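Local coordinates for Ras-associated and pleckstrin homology domains-containing protein 1 (Homo sapiens, PDB 4GN1), which mediates localized membrane signals, is implicated in regulating lamellipodial dynamics and targets VASP and EVL to the leading edge of the cell, at residues Ser54-Glu59 with Val204-Gln209; Val129-Ile134 with Ile235-Tyr240; Cys176-Asp181 with Tyr216-Cys221; Val185-Asp190 with Thr227-Val232. One frame throughout, in Å; residues are numbered along the deposited sequence.

Contact 1 (Ser54-Glu59 with Val204-Gln209); sequences SELQME and VLKHPQ
Val-204 meets Met-58 where the Ras-associating domain, carrying Met-58, joins the pleckstrin homology (PH) domain, carrying Val-204. The two strands are not paired directly: strand 184-188 runs between them, antiparallel to both, and the side chains of Met-58 and Val-204 reach each other across that intervening strand. A G1 beta bulge, with Gln-57 and Met-58 both facing Val-53, opens the strand of Met-58. The thioether crosses Val-204 at about a right angle. Branch CG1 of Val-204, anti to the backbone N (chi1 -179°), takes both the methyl CE of Met-58, at 3.4 Å, and its SD. Branch CG2 lies farther from CE, at 3.9 Å. Tyr-191 packs on both residues from helix 191-194. Two residues on, Lys-206 brings its CD to 4.0 Å from CD1 of Leu-56, so the aliphatic part of the lysine extends the apolar patch. The amine turns away at a bend in chi4. Its NZ binds His-207 O at 2.7 Å, and also Tyr-186 OH and a malonate ion, probably from the crystallisation liquor. Beyond Lys-206, CD of Pro-208 sits above one imidazole face of His-207, offset toward its rim, and Gln-209 N, in the ring plane, donates to His-207 ND1 at 2.8 Å.

Contact 2 (Val129-Ile134 with Ile235-Tyr240); sequences VTVPEI and IRIAKY
The carbonyl oxygen of Arg-236 takes two backbone N-H groups, that of Tyr-240 at 2.8 Å from N to O and, weakly, that of Lys-239 at 3.2 Å, in the last turn of the helix that presents Ile-237 to Val-129 and Val-131. This is helix 225-240, the C-terminal helix of the PH domain, and Val-129 and Val-131 belong to the loop that leads from helix 113-124 into the first PH strand, 135-141. Between the two segments the chemistry is wholly apolar. The close contacts from the helix all come from one methyl of Ile-237, CG2, which lies 3.6 Å from CG1 of Val-129 and 4.0 Å from CG2 of Val-131. With chi1 at -64°, the isoleucine sets CG2 anti to its backbone N and sends the longer CG1-CD1 arm along another direction. Val-129 crosses this side chain at a slant, whereas Val-131 slides past it pointing the opposite way, its CG1 and CG2 about equally far from the methyl. Thr-130 between them points away from the helix. Leu-102 also packs on Ile-237. On other sides of the helix, Arg-236 forms a salt bridge with Glu-63 of the Ras-associating domain, and Lys-239 NZ bonds to Leu-180 O. Since methyl packing alone joins the two segments here, their contact fixes no hydrogen-bonding register, and the loop is laid against the helix through the shapes of three branched side chains.

Contact 3 (Cys176-Asp181 with Tyr216-Cys221); sequences CFLQLD and YIKYLC
Lys-218 and Phe-177 bury the most surface here, about 70 Å² each, with Leu-178 adding a smaller share, and together they lie between the two sheets of the PH-domain barrel. The short segments of strand 175-178 and strand 218-221 run at 94° to each other, their axes 9.9 Å apart, the orthogonal crossing expected of the two halves of this fold. Phe-177 and Leu-178 both face Ile-160 in a classic beta bulge, consistent with two consecutive residues both contributing to the contact. The ring of Phe-177 approaches with its far end. Its CZ lies 3.7 Å from CD of Lys-218 and 3.8 Å from CB of the same lysine, whose chain passes obliquely by that end of the ring while the two side chains run in opposite directions. With chi1 at 171°, CG of Phe-177 stands anti to the backbone N and the ring extends toward Lys-218. CG of Lys-218 reaches both partners, 3.8 Å from Leu-178 CD2 and the same distance from Phe-177 CZ, and the bend at chi2 (-65°) turns CD back toward the phenyl ring. The lysine thus serves the contact with its methylenes, CB through CD, rather than with its amine. Phe-177 is further fixed by edge-to-face rings, Tyr-162 and Phe-153, and Leu-178 continues onto Leu-205 of strand 202-206. Deeper along strand 218-221, Leu-220 points to the same interior, its CD2 4.2 Å from CZ of Phe-177 and likewise oblique to the ring.

Contact 4 (Val185-Asp190 with Thr227-Val232); sequences VYYGQD and TLHQWV
The C-terminal helix of the PH domain packs against strand 184-188 through Tyr-187, which reaches across to Leu-228 and Val-232. Strand and helix run nearly antiparallel, at 162° between the short segments, with their axes 10.5 Å apart, a gap that the tyrosine ring bridges. The two helix residues are four apart, one turn on from each other, and so present neighbouring positions to the same ring. Leu-228 comes at the ring edge, near its plane, with CG 4.2 Å from Tyr-187 CE1. Val-232 engages the hydroxyl end: its CG2 lies 3.8 Å from Tyr-187 CE1, and its CG1 is 3.6 Å from the phenol oxygen OH. Both branches of this valine therefore touch, CG1 standing anti to the backbone N and CG2 anti to the carbonyl carbon. In the PH fold this helix closes one end of the barrel, and Leu-203 of strand 202-206 packs beneath both Leu-228 and Val-232. Val-185, two residues before Tyr-187, also points toward the helix and covers part of it, while Tyr-186 between them turns away to hydrogen-bond Lys-206 by its OH. The torsion chi1 of -62° places CG of Tyr-187 anti to its carbonyl carbon, and the ring then extends toward the helix, where CD2 of His-229 lies 4.3 Å from Tyr-187 OH.

Contact 1 is the buried one, and of the four only it pairs a segment of the Ras-associating domain with one of the PH domain; contacts 2, 3 and 4 are partly buried and tie the PH domain and its leading loop together. Contacts 2 and 4 use successive parts of helix 225-240, against the entry loop and a barrel strand. Contacts 1 and 3 engage the neighbouring strands 202-206 and 218-221, bonded to each other by Leu-205 O and Lys-218 N, and contact 4 joins contact 1 through strand 184-188. Chemistry varies within a common apolar character: methyls alone in contact 2, a thioether in contact 1, aromatic rings in contacts 3 and 4, and lysine methylenes in 1 and 3.

Contact 1 (Ser54-Glu59 with Val204-Gln209)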
# COMPACT_ATOMS: atom_id res chain seq x y z
N SER A 54 9.91 -11.10 4.22
CA SER A 54 10.90 -11.30 5.27
C SER A 54 12.34 -10.98 4.85
O SER A 54 13.08 -10.40 5.62
CB SER A 54 10.81 -12.72 5.79
OG SER A 54 11.45 -12.79 7.05
N GLU A 55 12.71 -11.37 3.63
CA GLU A 55 14.01 -11.06 3.04
C GLU A 55 14.31 -9.57 2.90
O GLU A 55 15.48 -9.17 2.76
CB GLU A 55 14.10 -11.68 1.66
CG GLU A 55 14.82 -13.01 1.63
CD GLU A 55 16.28 -12.85 2.02
OE1 GLU A 55 17.06 -12.27 1.23
OE2 GLU A 55 16.65 -13.29 3.12
N LEU A 56 13.25 -8.76 2.92
CA LEU A 56 13.33 -7.37 2.53
C LEU A 56 12.79 -6.45 3.60
O LEU A 56 12.72 -5.23 3.39
CB LEU A 56 12.53 -7.17 1.25
CG LEU A 56 13.08 -7.81 -0.03
CD1 LEU A 56 12.09 -7.68 -1.18
CD2 LEU A 56 14.46 -7.25 -0.40
N GLN A 57 12.38 -7.03 4.73
CA GLN A 57 11.97 -6.28 5.91
C GLN A 57 10.94 -5.17 5.58
O GLN A 57 11.11 -4.00 5.91
CB GLN A 57 13.21 -5.74 6.64
CG GLN A 57 13.06 -5.61 8.15
CD GLN A 57 14.32 -5.09 8.83
OE1 GLN A 57 15.31 -5.81 8.98
NE2 GLN A 57 14.30 -3.82 9.24
N MET A 58 9.86 -5.56 4.92
CA MET A 58 8.81 -4.61 4.60
C MET A 58 7.44 -5.29 4.71
O MET A 58 7.35 -6.50 4.94
CB MET A 58 9.05 -4.03 3.19
CG MET A 58 9.04 -5.10 2.12
SD MET A 58 9.34 -4.51 0.45
CE MET A 58 11.13 -4.46 0.44
N GLU A 59 6.36 -4.54 4.55
CA GLU A 59 5.05 -5.17 4.72
C GLU A 59 3.97 -4.42 3.96
O GLU A 59 4.10 -3.22 3.74
CB GLU A 59 4.69 -5.22 6.20
CG GLU A 59 4.43 -3.85 6.79
CD GLU A 59 3.87 -3.88 8.20
OE1 GLU A 59 4.24 -4.82 8.98
OE2 GLU A 59 3.09 -2.93 8.52
N VAL A 204 8.06 1.12 -0.58
CA VAL A 204 8.81 0.23 -1.45
C VAL A 204 7.86 -0.24 -2.52
O VAL A 204 6.71 -0.59 -2.23
CB VAL A 204 9.38 -1.01 -0.70
CG1 VAL A 204 10.19 -1.91 -1.63
CG2 VAL A 204 10.26 -0.62 0.48
N LEU A 205 8.34 -0.21 -3.76
CA LEU A 205 7.59 -0.71 -4.92
C LEU A 205 8.37 -1.88 -5.54
O LEU A 205 9.56 -1.76 -5.81
CB LEU A 205 7.37 0.39 -5.94
CG LEU A 205 6.76 1.68 -5.39
CD1 LEU A 205 7.36 2.84 -6.14
CD2 LEU A 205 5.26 1.69 -5.56
N LYS A 206 7.70 -3.01 -5.67
CA LYS A 206 8.27 -4.19 -6.34
C LYS A 206 7.18 -5.08 -6.91
O LYS A 206 6.05 -5.08 -6.43
CB LYS A 206 9.16 -5.03 -5.42
CG LYS A 206 8.43 -5.70 -4.26
CD LYS A 206 9.19 -6.94 -3.78
CE LYS A 206 8.25 -7.86 -3.00
NZ LYS A 206 7.28 -8.50 -3.92
N HIS A 207 7.55 -5.82 -7.95
CA HIS A 207 6.76 -6.91 -8.49
C HIS A 207 6.42 -7.90 -7.40
O HIS A 207 7.28 -8.24 -6.57
CB HIS A 207 7.54 -7.59 -9.62
CG HIS A 207 6.71 -8.54 -10.44
ND1 HIS A 207 6.26 -9.72 -9.95
CD2 HIS A 207 6.24 -8.45 -11.74
CE1 HIS A 207 5.54 -10.35 -10.89
NE2 HIS A 207 5.53 -9.57 -11.99
N PRO A 208 5.17 -8.39 -7.38
CA PRO A 208 4.76 -9.40 -6.42
C PRO A 208 5.70 -10.61 -6.37
O PRO A 208 5.89 -11.18 -5.30
CB PRO A 208 3.36 -9.83 -6.91
CG PRO A 208 2.84 -8.66 -7.67
CD PRO A 208 4.06 -7.99 -8.28
N GLN A 209 6.29 -11.01 -7.50
CA GLN A 209 7.09 -12.24 -7.58
C GLN A 209 8.52 -12.15 -7.05
O GLN A 209 9.15 -13.19 -6.83
CB GLN A 209 7.09 -12.81 -9.01
CG GLN A 209 5.71 -13.29 -9.43
CD GLN A 209 5.71 -14.15 -10.68
OE1 GLN A 209 5.39 -13.67 -11.75
NE2 GLN A 209 6.05 -15.42 -10.54

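Contact 2 (Val129-Ile134 with Ile235-Tyr240)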
# COMPACT_ATOMS: atom_id res chain seq x y z
N VAL A 129 -11.42 6.95 -13.05
CA VAL A 129 -10.89 7.51 -11.83
C VAL A 129 -10.19 8.85 -12.11
O VAL A 129 -9.31 8.94 -12.96
CB VAL A 129 -9.94 6.48 -11.15
CG1 VAL A 129 -9.20 7.09 -9.98
CG2 VAL A 129 -10.73 5.28 -10.68
N THR A 130 -10.58 9.89 -11.39
CA THR A 130 -9.90 11.17 -11.53
C THR A 130 -9.05 11.52 -10.30
O THR A 130 -9.44 12.34 -9.47
CB THR A 130 -10.89 12.30 -11.89
OG1 THR A 130 -11.98 12.26 -10.96
CG2 THR A 130 -11.43 12.12 -13.32
N VAL A 131 -7.89 10.85 -10.21
CA VAL A 131 -6.84 11.14 -9.22
C VAL A 131 -6.29 12.56 -9.35
O VAL A 131 -5.87 12.96 -10.45
CB VAL A 131 -5.58 10.28 -9.46
CG1 VAL A 131 -4.86 10.03 -8.14
CG2 VAL A 131 -5.88 9.01 -10.25
N PRO A 132 -6.23 13.31 -8.23
CA PRO A 132 -5.35 14.49 -8.29
C PRO A 132 -3.89 14.05 -8.11
O PRO A 132 -3.61 13.13 -7.33
CB PRO A 132 -5.84 15.37 -7.13
CG PRO A 132 -7.21 14.85 -6.82
CD PRO A 132 -7.12 13.37 -7.06
N GLU A 133 -3.00 14.69 -8.85
CA GLU A 133 -1.60 14.29 -8.96
C GLU A 133 -0.82 14.69 -7.70
O GLU A 133 -1.06 15.74 -7.09
CB GLU A 133 -0.97 14.87 -10.24
CG GLU A 133 -1.88 14.81 -11.47
CD GLU A 133 -1.18 14.98 -12.81
OE1 GLU A 133 -0.52 16.02 -13.04
OE2 GLU A 133 -1.33 14.09 -13.67
N ILE A 134 0.09 13.81 -7.29
CA ILE A 134 0.94 14.09 -6.14
C ILE A 134 2.31 14.45 -6.72
O ILE A 134 2.80 13.82 -7.66
CB ILE A 134 1.03 12.89 -5.13
CG1 ILE A 134 -0.35 12.21 -4.93
CG2 ILE A 134 1.67 13.32 -3.80
CD1 ILE A 134 -1.49 13.07 -4.41
N ILE A 235 -0.61 6.30 -4.82
CA ILE A 235 -0.18 5.11 -5.56
C ILE A 235 -1.25 4.03 -5.59
O ILE A 235 -1.50 3.44 -6.65
CB ILE A 235 1.18 4.58 -5.04
CG1 ILE A 235 2.23 5.67 -5.28
CG2 ILE A 235 1.58 3.28 -5.74
CD1 ILE A 235 3.55 5.40 -4.59
N ARG A 236 -1.92 3.83 -4.47
CA ARG A 236 -2.99 2.83 -4.37
C ARG A 236 -4.18 3.14 -5.29
O ARG A 236 -4.68 2.25 -5.99
CB ARG A 236 -3.43 2.66 -2.92
CG ARG A 236 -2.44 1.85 -2.08
CD ARG A 236 -2.76 1.91 -0.60
NE ARG A 236 -3.93 1.11 -0.29
CZ ARG A 236 -4.98 1.53 0.40
NH1 ARG A 236 -5.02 2.77 0.88
NH2 ARG A 236 -5.99 0.69 0.62
N ILE A 237 -4.61 4.40 -5.30
CA ILE A 237 -5.69 4.83 -6.21
C ILE A 237 -5.34 4.53 -7.66
O ILE A 237 -6.07 3.85 -8.35
CB ILE A 237 -6.02 6.32 -6.04
CG1 ILE A 237 -6.55 6.54 -4.63
CG2 ILE A 237 -7.01 6.76 -7.12
CD1 ILE A 237 -6.70 8.00 -4.24
N ALA A 238 -4.18 5.02 -8.08
CA ALA A 238 -3.69 4.85 -9.45
C ALA A 238 -3.46 3.38 -9.84
O ALA A 238 -3.53 3.04 -11.02
CB ALA A 238 -2.40 5.64 -9.61
N LYS A 239 -3.17 2.52 -8.85
CA LYS A 239 -3.07 1.08 -9.12
C LYS A 239 -4.42 0.38 -9.19
O LYS A 239 -4.71 -0.34 -10.16
CB LYS A 239 -2.19 0.36 -8.10
CG LYS A 239 -2.06 -1.13 -8.42
CD LYS A 239 -0.93 -1.79 -7.67
CE LYS A 239 -0.95 -3.28 -7.89
NZ LYS A 239 -0.35 -3.72 -9.18
N TYR A 240 -5.23 0.57 -8.14
CA TYR A 240 -6.44 -0.19 -7.94
C TYR A 240 -7.71 0.50 -8.40
O TYR A 240 -8.71 -0.17 -8.64
CB TYR A 240 -6.56 -0.59 -6.48
CG TYR A 240 -5.44 -1.52 -6.03
CD1 TYR A 240 -5.38 -2.85 -6.48
CD2 TYR A 240 -4.46 -1.08 -5.15
CE1 TYR A 240 -4.36 -3.70 -6.07
CE2 TYR A 240 -3.43 -1.89 -4.75
CZ TYR A 240 -3.39 -3.21 -5.21
OH TYR A 240 -2.38 -4.02 -4.80

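Contact 3 (Cys176-Asp181 with Tyr216-Cys221)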
# COMPACT_ATOMS: atom_id res chain seq x y z
N CYS A 176 9.91 8.05 -17.23
CA CYS A 176 9.25 6.98 -16.47
C CYS A 176 10.19 6.52 -15.35
O CYS A 176 11.36 6.22 -15.60
CB CYS A 176 8.85 5.80 -17.36
SG CYS A 176 8.03 4.46 -16.45
N PHE A 177 9.66 6.52 -14.13
CA PHE A 177 10.33 5.97 -12.98
C PHE A 177 9.80 4.56 -12.75
O PHE A 177 10.58 3.64 -12.57
CB PHE A 177 10.17 6.85 -11.72
CG PHE A 177 10.67 6.20 -10.45
CD1 PHE A 177 12.02 6.16 -10.15
CD2 PHE A 177 9.77 5.63 -9.55
CE1 PHE A 177 12.47 5.57 -8.99
CE2 PHE A 177 10.20 5.02 -8.38
CZ PHE A 177 11.56 4.98 -8.10
N LEU A 178 8.47 4.40 -12.75
CA LEU A 178 7.88 3.09 -12.57
C LEU A 178 6.40 3.05 -12.95
O LEU A 178 5.59 3.79 -12.37
CB LEU A 178 8.04 2.66 -11.12
CG LEU A 178 8.05 1.19 -10.69
CD1 LEU A 178 9.19 0.41 -11.34
CD2 LEU A 178 8.19 1.16 -9.19
N GLN A 179 6.06 2.18 -13.92
CA GLN A 179 4.67 1.81 -14.23
C GLN A 179 4.09 0.93 -13.12
O GLN A 179 4.77 0.03 -12.62
CB GLN A 179 4.56 1.14 -15.61
CG GLN A 179 4.94 2.08 -16.75
CD GLN A 179 4.32 1.76 -18.11
OE1 GLN A 179 3.41 0.90 -18.24
NE2 GLN A 179 4.81 2.44 -19.14
N LEU A 180 2.84 1.18 -12.72
CA LEU A 180 2.26 0.57 -11.51
C LEU A 180 1.50 -0.77 -11.72
O LEU A 180 1.19 -1.50 -10.76
CB LEU A 180 1.36 1.60 -10.79
CG LEU A 180 2.09 2.79 -10.14
CD1 LEU A 180 1.08 3.78 -9.54
CD2 LEU A 180 3.13 2.35 -9.09
N ASP A 181 1.22 -1.09 -12.97
CA ASP A 181 0.45 -2.30 -13.27
C ASP A 181 0.89 -3.57 -12.55
O ASP A 181 0.05 -4.36 -12.16
CB ASP A 181 0.50 -2.57 -14.77
CG ASP A 181 0.08 -1.40 -15.55
OD1 ASP A 181 -1.12 -1.33 -15.82
OD2 ASP A 181 0.92 -0.51 -15.81
N TYR A 216 15.67 -4.14 -9.01
CA TYR A 216 14.37 -3.72 -9.56
C TYR A 216 13.36 -3.36 -8.48
O TYR A 216 12.21 -2.99 -8.75
CB TYR A 216 13.79 -4.81 -10.48
CG TYR A 216 14.76 -5.33 -11.51
CD1 TYR A 216 15.07 -6.68 -11.58
CD2 TYR A 216 15.36 -4.46 -12.42
CE1 TYR A 216 15.95 -7.17 -12.52
CE2 TYR A 216 16.25 -4.94 -13.37
CZ TYR A 216 16.54 -6.30 -13.41
OH TYR A 216 17.44 -6.78 -14.35
N ILE A 217 13.78 -3.51 -7.23
CA ILE A 217 13.03 -3.02 -6.10
C ILE A 217 13.36 -1.54 -6.00
O ILE A 217 14.52 -1.17 -6.04
CB ILE A 217 13.43 -3.76 -4.81
CG1 ILE A 217 13.25 -5.29 -4.97
CG2 ILE A 217 12.63 -3.24 -3.65
CD1 ILE A 217 13.84 -6.16 -3.88
N LYS A 218 12.33 -0.69 -5.89
CA LYS A 218 12.50 0.75 -5.73
C LYS A 218 12.22 1.17 -4.29
O LYS A 218 11.19 0.80 -3.72
CB LYS A 218 11.56 1.48 -6.67
CG LYS A 218 11.79 1.19 -8.14
CD LYS A 218 13.15 1.70 -8.56
CE LYS A 218 13.38 1.57 -10.05
NZ LYS A 218 14.84 1.63 -10.31
N TYR A 219 13.15 1.93 -3.72
CA TYR A 219 13.02 2.40 -2.33
C TYR A 219 12.88 3.90 -2.24
O TYR A 219 13.71 4.64 -2.75
CB TYR A 219 14.24 1.99 -1.53
CG TYR A 219 14.47 0.51 -1.47
CD1 TYR A 219 14.09 -0.21 -0.37
CD2 TYR A 219 15.10 -0.17 -2.52
CE1 TYR A 219 14.33 -1.56 -0.29
CE2 TYR A 219 15.34 -1.53 -2.46
CZ TYR A 219 14.94 -2.22 -1.33
OH TYR A 219 15.14 -3.57 -1.22
N LEU A 220 11.82 4.36 -1.57
CA LEU A 220 11.55 5.78 -1.44
C LEU A 220 11.44 6.19 0.03
O LEU A 220 10.89 5.44 0.85
CB LEU A 220 10.28 6.16 -2.19
CG LEU A 220 10.32 5.95 -3.70
CD1 LEU A 220 8.94 6.09 -4.34
CD2 LEU A 220 11.31 6.90 -4.32
N CYS A 221 11.95 7.37 0.36
CA CYS A 221 11.90 7.89 1.73
C CYS A 221 11.26 9.27 1.74
O CYS A 221 11.60 10.14 0.94
CB CYS A 221 13.30 7.96 2.34
SG CYS A 221 13.32 8.52 4.05

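Contact 4 (Val185-Asp190 with Thr227-Val232)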
# COMPACT_ATOMS: atom_id res chain seq x y z
N VAL A 185 2.84 -1.94 -3.47
CA VAL A 185 3.49 -0.92 -2.69
C VAL A 185 3.50 -1.42 -1.25
O VAL A 185 2.54 -2.04 -0.81
CB VAL A 185 2.86 0.50 -2.88
CG1 VAL A 185 1.38 0.57 -2.51
CG2 VAL A 185 3.62 1.54 -2.08
N TYR A 186 4.60 -1.18 -0.55
CA TYR A 186 4.80 -1.72 0.80
C TYR A 186 5.28 -0.59 1.67
O TYR A 186 5.73 0.44 1.15
CB TYR A 186 5.88 -2.82 0.77
CG TYR A 186 5.63 -3.90 -0.27
CD1 TYR A 186 5.75 -3.62 -1.63
CD2 TYR A 186 5.28 -5.21 0.11
CE1 TYR A 186 5.52 -4.59 -2.57
CE2 TYR A 186 5.04 -6.19 -0.84
CZ TYR A 186 5.17 -5.87 -2.18
OH TYR A 186 4.95 -6.82 -3.17
N TYR A 187 5.19 -0.77 2.98
CA TYR A 187 5.93 0.04 3.95
C TYR A 187 7.19 -0.68 4.36
O TYR A 187 7.15 -1.87 4.66
CB TYR A 187 5.11 0.28 5.21
CG TYR A 187 3.82 1.04 5.01
CD1 TYR A 187 3.82 2.42 4.79
CD2 TYR A 187 2.59 0.37 5.06
CE1 TYR A 187 2.64 3.12 4.62
CE2 TYR A 187 1.39 1.07 4.89
CZ TYR A 187 1.43 2.43 4.67
OH TYR A 187 0.25 3.13 4.49
N GLY A 188 8.30 0.04 4.39
CA GLY A 188 9.56 -0.50 4.92
C GLY A 188 9.58 -0.34 6.42
O GLY A 188 9.04 0.63 6.96
N GLN A 189 10.22 -1.30 7.10
CA GLN A 189 10.29 -1.32 8.56
C GLN A 189 11.70 -1.04 9.02
O GLN A 189 12.60 -1.86 8.76
CB GLN A 189 9.83 -2.67 9.13
CG GLN A 189 8.35 -2.96 8.90
CD GLN A 189 7.52 -1.70 9.05
OE1 GLN A 189 7.56 -1.01 10.09
NE2 GLN A 189 6.77 -1.36 7.99
N ASP A 190 11.88 0.10 9.68
CA ASP A 190 13.16 0.43 10.29
C ASP A 190 14.27 0.58 9.23
O ASP A 190 15.40 0.10 9.39
CB ASP A 190 13.53 -0.60 11.36
CG ASP A 190 14.75 -0.19 12.17
OD1 ASP A 190 15.60 -1.06 12.45
OD2 ASP A 190 14.87 1.02 12.51
N THR A 227 3.52 12.93 4.15
CA THR A 227 3.98 12.70 2.78
C THR A 227 3.93 11.20 2.46
O THR A 227 3.47 10.80 1.40
CB THR A 227 5.43 13.22 2.55
OG1 THR A 227 5.57 14.52 3.12
CG2 THR A 227 5.77 13.29 1.06
N LEU A 228 4.38 10.39 3.41
CA LEU A 228 4.26 8.95 3.29
C LEU A 228 2.82 8.52 3.01
O LEU A 228 2.58 7.75 2.07
CB LEU A 228 4.83 8.24 4.52
CG LEU A 228 4.74 6.71 4.58
CD1 LEU A 228 5.49 6.04 3.43
CD2 LEU A 228 5.24 6.19 5.93
N HIS A 229 1.86 9.05 3.77
CA HIS A 229 0.46 8.67 3.61
C HIS A 229 -0.14 9.12 2.31
O HIS A 229 -0.85 8.34 1.63
CB HIS A 229 -0.38 9.11 4.81
CG HIS A 229 -0.11 8.30 6.07
ND1 HIS A 229 -0.40 8.76 7.31
CD2 HIS A 229 0.48 7.05 6.24
CE1 HIS A 229 -0.02 7.85 8.22
NE2 HIS A 229 0.51 6.80 7.56
N GLN A 230 0.15 10.35 1.91
CA GLN A 230 -0.35 10.85 0.64
C GLN A 230 0.16 10.00 -0.53
O GLN A 230 -0.62 9.57 -1.39
CB GLN A 230 -0.00 12.33 0.49
CG GLN A 230 -0.87 13.24 1.36
CD GLN A 230 -0.48 14.72 1.32
OE1 GLN A 230 -0.68 15.44 2.30
NE2 GLN A 230 0.06 15.18 0.20
N TRP A 231 1.46 9.71 -0.53
CA TRP A 231 2.07 8.95 -1.62
C TRP A 231 1.57 7.53 -1.77
O TRP A 231 1.23 7.09 -2.89
CB TRP A 231 3.59 8.99 -1.55
CG TRP A 231 4.17 10.20 -2.23
CD1 TRP A 231 4.64 11.36 -1.65
CD2 TRP A 231 4.32 10.41 -3.67
NE1 TRP A 231 5.08 12.24 -2.59
CE2 TRP A 231 4.92 11.74 -3.82
CE3 TRP A 231 4.05 9.66 -4.80
CZ2 TRP A 231 5.21 12.28 -5.06
CZ3 TRP A 231 4.36 10.21 -6.05
CH2 TRP A 231 4.92 11.49 -6.18
N VAL A 232 1.54 6.80 -0.65
CA VAL A 232 0.97 5.45 -0.60
C VAL A 232 -0.51 5.46 -1.02
O VAL A 232 -0.90 4.66 -1.86
CB VAL A 232 1.13 4.82 0.80
CG1 VAL A 232 0.44 3.46 0.88
CG2 VAL A 232 2.60 4.67 1.15